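Local coordinates for protein nucleoside diphosphate kinase (Aquifex aeolicus, PDB 3ZTP) that probably transfers the gamma phosphate of ATP to nucleoside diphosphates through a phosphohistidine intermediate, supplying the cell with the other nucleoside triphosphates, at residues I89-R99 / I106-N117. Residues are numbered along the deposited sequence; the frame is centred on the assembly and turned at random. Where two conformers were deposited one is given.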
loop_
_atom_site.group_PDB
_atom_site.type_symbol
_atom_site.label_atom_id
_atom_site.label_comp_id
_atom_site.label_asym_id
_atom_site.label_seq_id
_atom_site.Cartn_x
_atom_site.Cartn_y
_atom_site.Cartn_z
ATOM N N ILE A 89 -11.836 17.236 21.066
ATOM C CA ILE A 89 -10.412 17.322 21.307
ATOM C C ILE A 89 -9.726 18.267 20.321
ATOM O O ILE A 89 -8.785 18.976 20.697
ATOM C CB ILE A 89 -9.796 15.918 21.248
ATOM C CG1 ILE A 89 -10.246 15.085 22.450
ATOM C CG2 ILE A 89 -8.255 15.963 21.189
ATOM C CD1 ILE A 89 -10.139 13.581 22.236
ATOM N N ILE A 90 -10.172 18.292 19.065
ATOM C CA ILE A 90 -9.477 19.147 18.103
ATOM C C ILE A 90 -9.897 20.596 18.228
ATOM O O ILE A 90 -9.067 21.480 17.958
ATOM C CB ILE A 90 -9.571 18.645 16.646
ATOM C CG1 ILE A 90 -10.979 18.834 16.092
ATOM C CG2 ILE A 90 -9.121 17.187 16.562
ATOM C CD1 ILE A 90 -11.148 18.322 14.690
ATOM N N GLY A 91 -11.138 20.858 18.654
ATOM C CA GLY A 91 -11.554 22.226 18.876
ATOM C C GLY A 91 -12.170 22.862 17.644
ATOM O O GLY A 91 -12.205 22.265 16.563
ATOM N N PRO A 92 -12.639 24.096 17.806
ATOM C CA PRO A 92 -13.280 24.815 16.713
ATOM C C PRO A 92 -12.389 24.955 15.483
ATOM O O PRO A 92 -11.175 25.071 15.614
ATOM C CB PRO A 92 -13.536 26.193 17.331
ATOM C CG PRO A 92 -13.539 26.000 18.781
ATOM C CD PRO A 92 -12.650 24.838 19.072
ATOM N N THR A 93 -13.010 24.949 14.305
ATOM C CA THR A 93 -12.325 25.114 13.028
ATOM C C THR A 93 -11.363 26.286 13.027
ATOM O O THR A 93 -10.246 26.213 12.498
ATOM C CB THR A 93 -13.359 25.389 11.909
ATOM O OG1 THR A 93 -14.389 24.404 11.977
ATOM C CG2 THR A 93 -12.699 25.367 10.534
ATOM N N ASP A 94 -11.830 27.382 13.593
ATOM C CA ASP A 94 -11.059 28.599 13.641
ATOM C C ASP A 94 -10.087 28.473 14.830
ATOM O O ASP A 94 -10.475 28.555 15.988
ATOM C CB ASP A 94 -12.013 29.791 13.815
ATOM C CG ASP A 94 -11.294 31.123 13.959
ATOM O OD1 ASP A 94 -10.080 31.187 14.169
ATOM O OD2 ASP A 94 -11.979 32.169 13.898
ATOM N N SER A 95 -8.810 28.287 14.530
ATOM C CA SER A 95 -7.785 28.064 15.558
ATOM C C SER A 95 -7.713 29.197 16.579
ATOM O O SER A 95 -7.344 28.968 17.733
ATOM C CB SER A 95 -6.403 27.889 14.924
ATOM O OG SER A 95 -6.362 26.830 13.985
ATOM N N GLU A 96 -8.029 30.427 16.152
ATOM C CA GLU A 96 -8.033 31.557 17.072
ATOM C C GLU A 96 -9.175 31.426 18.045
ATOM O O GLU A 96 -9.003 31.695 19.231
ATOM C CB GLU A 96 -8.164 32.889 16.330
ATOM C CG GLU A 96 -6.877 33.333 15.742
ATOM C CD GLU A 96 -5.901 33.766 16.808
ATOM O OE1 GLU A 96 -6.199 34.708 17.562
ATOM O OE2 GLU A 96 -4.827 33.158 16.901
ATOM N N GLU A 97 -10.346 31.053 17.552
ATOM C CA GLU A 97 -11.473 30.804 18.439
ATOM C C GLU A 97 -11.159 29.621 19.364
ATOM O O GLU A 97 -11.530 29.621 20.531
ATOM C CB GLU A 97 -12.748 30.548 17.640
ATOM C CG GLU A 97 -13.986 30.306 18.497
ATOM C CD GLU A 97 -14.457 31.542 19.248
ATOM O OE1 GLU A 97 -13.894 32.635 19.030
ATOM O OE2 GLU A 97 -15.398 31.418 20.059
ATOM N N ALA A 98 -10.458 28.609 18.859
ATOM C CA ALA A 98 -10.071 27.487 19.714
ATOM C C ALA A 98 -9.205 27.958 20.888
ATOM O O ALA A 98 -9.359 27.480 22.023
ATOM C CB ALA A 98 -9.335 26.442 18.901
ATOM N N ARG A 99 -8.268 28.867 20.640
ATOM C CA ARG A 99 -7.435 29.377 21.735
ATOM C C ARG A 99 -8.239 30.124 22.795
ATOM O O ARG A 99 -7.853 30.137 23.966
ATOM C CB ARG A 99 -6.307 30.274 21.208
ATOM C CG ARG A 99 -5.121 29.470 20.679
ATOM C CD ARG A 99 -3.984 30.301 20.119
ATOM N NE ARG A 99 -4.180 30.738 18.737
ATOM C CZ ARG A 99 -4.003 29.960 17.678
ATOM N NH1 ARG A 99 -3.656 28.695 17.849
ATOM N NH2 ARG A 99 -4.194 30.448 16.460
ATOM N N ILE A 106 -6.369 20.561 20.010
ATOM C CA ILE A 106 -5.333 20.421 18.998
ATOM C C ILE A 106 -5.201 21.718 18.189
ATOM O O ILE A 106 -4.092 22.168 17.912
ATOM C CB ILE A 106 -5.607 19.226 18.049
ATOM C CG1 ILE A 106 -5.685 17.894 18.804
ATOM C CG2 ILE A 106 -4.575 19.187 16.948
ATOM C CD1 ILE A 106 -4.458 17.561 19.581
ATOM N N ARG A 107 -6.324 22.310 17.777
ATOM C CA ARG A 107 -6.261 23.512 16.947
ATOM C C ARG A 107 -5.746 24.706 17.721
ATOM O O ARG A 107 -5.018 25.540 17.186
ATOM C CB ARG A 107 -7.603 23.793 16.255
ATOM C CG ARG A 107 -7.876 22.723 15.209
ATOM C CD ARG A 107 -9.202 22.836 14.580
ATOM N NE ARG A 107 -9.335 21.955 13.441
ATOM C CZ ARG A 107 -10.494 21.494 13.010
ATOM N NH1 ARG A 107 -11.608 21.761 13.656
ATOM N NH2 ARG A 107 -10.559 20.757 11.922
ATOM N N ALA A 108 -6.083 24.804 19.003
ATOM C CA ALA A 108 -5.528 25.868 19.822
ATOM C C ALA A 108 -4.023 25.720 19.941
ATOM O O ALA A 108 -3.287 26.715 19.893
ATOM C CB ALA A 108 -6.168 25.891 21.182
ATOM N N GLN A 109 -3.555 24.498 20.132
ATOM C CA GLN A 109 -2.134 24.249 20.365
ATOM C C GLN A 109 -1.286 24.369 19.122
ATOM O O GLN A 109 -0.163 24.866 19.186
ATOM C CB GLN A 109 -1.950 22.861 20.968
ATOM C CG GLN A 109 -2.493 22.800 22.384
ATOM C CD GLN A 109 -1.538 23.427 23.391
ATOM O OE1 GLN A 109 -1.919 24.319 24.193
ATOM N NE2 GLN A 109 -0.295 22.954 23.377
ATOM N N PHE A 110 -1.823 23.926 17.981
ATOM C CA PHE A 110 -1.002 23.750 16.777
ATOM C C PHE A 110 -1.549 24.431 15.529
ATOM O O PHE A 110 -0.866 24.468 14.506
ATOM C CB PHE A 110 -0.791 22.239 16.494
ATOM C CG PHE A 110 -0.179 21.507 17.645
ATOM C CD1 PHE A 110 1.090 21.839 18.089
ATOM C CD2 PHE A 110 -0.888 20.560 18.316
ATOM C CE1 PHE A 110 1.656 21.177 19.189
ATOM C CE2 PHE A 110 -0.331 19.894 19.425
ATOM C CZ PHE A 110 0.944 20.226 19.850
ATOM N N GLY A 111 -2.786 24.910 15.586
ATOM C CA GLY A 111 -3.419 25.563 14.458
ATOM C C GLY A 111 -3.049 27.021 14.359
ATOM O O GLY A 111 -2.897 27.731 15.353
ATOM N N THR A 112 -2.911 27.496 13.130
ATOM C CA THR A 112 -2.597 28.895 12.854
ATOM C C THR A 112 -3.842 29.751 12.723
ATOM O O THR A 112 -3.930 30.786 13.378
ATOM C CB THR A 112 -1.749 28.986 11.573
ATOM O OG1 THR A 112 -0.534 28.246 11.751
ATOM C CG2 THR A 112 -1.410 30.426 11.233
ATOM N N ASP A 113 -4.800 29.323 11.917
ATOM C CA ASP A 113 -5.941 30.166 11.586
ATOM C C ASP A 113 -7.116 29.257 11.213
ATOM O O ASP A 113 -7.125 28.073 11.615
ATOM C CB ASP A 113 -5.542 31.172 10.487
ATOM C CG ASP A 113 -4.935 30.502 9.287
ATOM O OD1 ASP A 113 -5.530 29.517 8.834
ATOM O OD2 ASP A 113 -3.888 30.948 8.778
ATOM N N LYS A 114 -8.101 29.737 10.482
ATOM C CA LYS A 114 -9.256 28.878 10.193
ATOM C C LYS A 114 -9.039 27.960 9.000
ATOM O O LYS A 114 -9.847 27.053 8.753
ATOM C CB LYS A 114 -10.528 29.726 10.005
ATOM C CG LYS A 114 -10.537 30.553 8.740
ATOM C CD LYS A 114 -11.609 31.650 8.817
ATOM C CE LYS A 114 -13.003 31.080 8.925
ATOM N NZ LYS A 114 -14.035 32.149 8.784
ATOM N N GLY A 115 -7.977 28.203 8.233
ATOM C CA GLY A 115 -7.634 27.359 7.096
ATOM C C GLY A 115 -6.478 26.430 7.435
ATOM O O GLY A 115 -6.580 25.202 7.308
ATOM N N LYS A 116 -5.360 27.008 7.848
ATOM C CA LYS A 116 -4.236 26.233 8.346
ATOM C C LYS A 116 -4.500 25.941 9.803
ATOM O O LYS A 116 -4.034 26.652 10.707
ATOM C CB LYS A 116 -2.909 26.978 8.153
ATOM C CG LYS A 116 -2.569 27.137 6.668
ATOM C CD LYS A 116 -1.184 27.712 6.459
ATOM C CE LYS A 116 -0.802 27.658 4.979
ATOM N NZ LYS A 116 0.670 27.697 4.774
ATOM N N ASN A 117 -5.312 24.906 10.011
ATOM C CA ASN A 117 -5.828 24.592 11.337
ATOM C C ASN A 117 -5.434 23.202 11.812
ATOM O O ASN A 117 -6.192 22.547 12.535
ATOM C CB ASN A 117 -7.344 24.783 11.419
ATOM C CG ASN A 117 -8.107 23.844 10.535
ATOM O OD1 ASN A 117 -7.539 23.070 9.782
ATOM N ND2 ASN A 117 -9.426 23.933 10.613
#
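The guanidinium of Arg99 gathers carbonyl oxygens from the end of helix 106-110 and the loop beyond: NH1 lies 2.8 Å from Gly111 O and 2.9 Å from Ala108 O, while NH2 adds weak bonds to Gly111 O and Thr112 O. A bend at chi3 (-82°) curls the chain back over its own helix, where Ser95 O sits above the guanidinium centre and Glu96 OE2 accepts from NE and NH2 in a side-on salt bridge, fixing the group's rotation. Ala98 CB packs on Ala108 CB (3.9 Å) where the 95-99 part of helix 95-101 crosses helix 106-110 at -102°. The buried hydroxyl of Ser95 donates to Asp113 O over 2.8 Å, tilted from the carbonyl plane. Arg107, extended from CG to NE, runs alongside Ile90; NH1 meets Gly91 O at 3.0 Å, NH2 bonds Ile119 O, and Ile90 CD1 and Asn117 ND2 lie over opposite guanidinium faces, both toward the rim. Asn117 ND2 also reaches a lone pair of Thr93 O, 3.1 Å from atom to atom and nearly straight (165°), while OD1 takes Lys11 NZ. Bonds from Ile106 N to Ile89 O and Arg107 N to Ile90 O join helix 82-90's end to helix 106-110's start. With predicted ATP ligands Thr93, Arg107 and Asn117, and a sulfate near Arg107, this is probably part of the nucleotide site, in the Kpn loop region of the nucleoside diphosphate kinase fold.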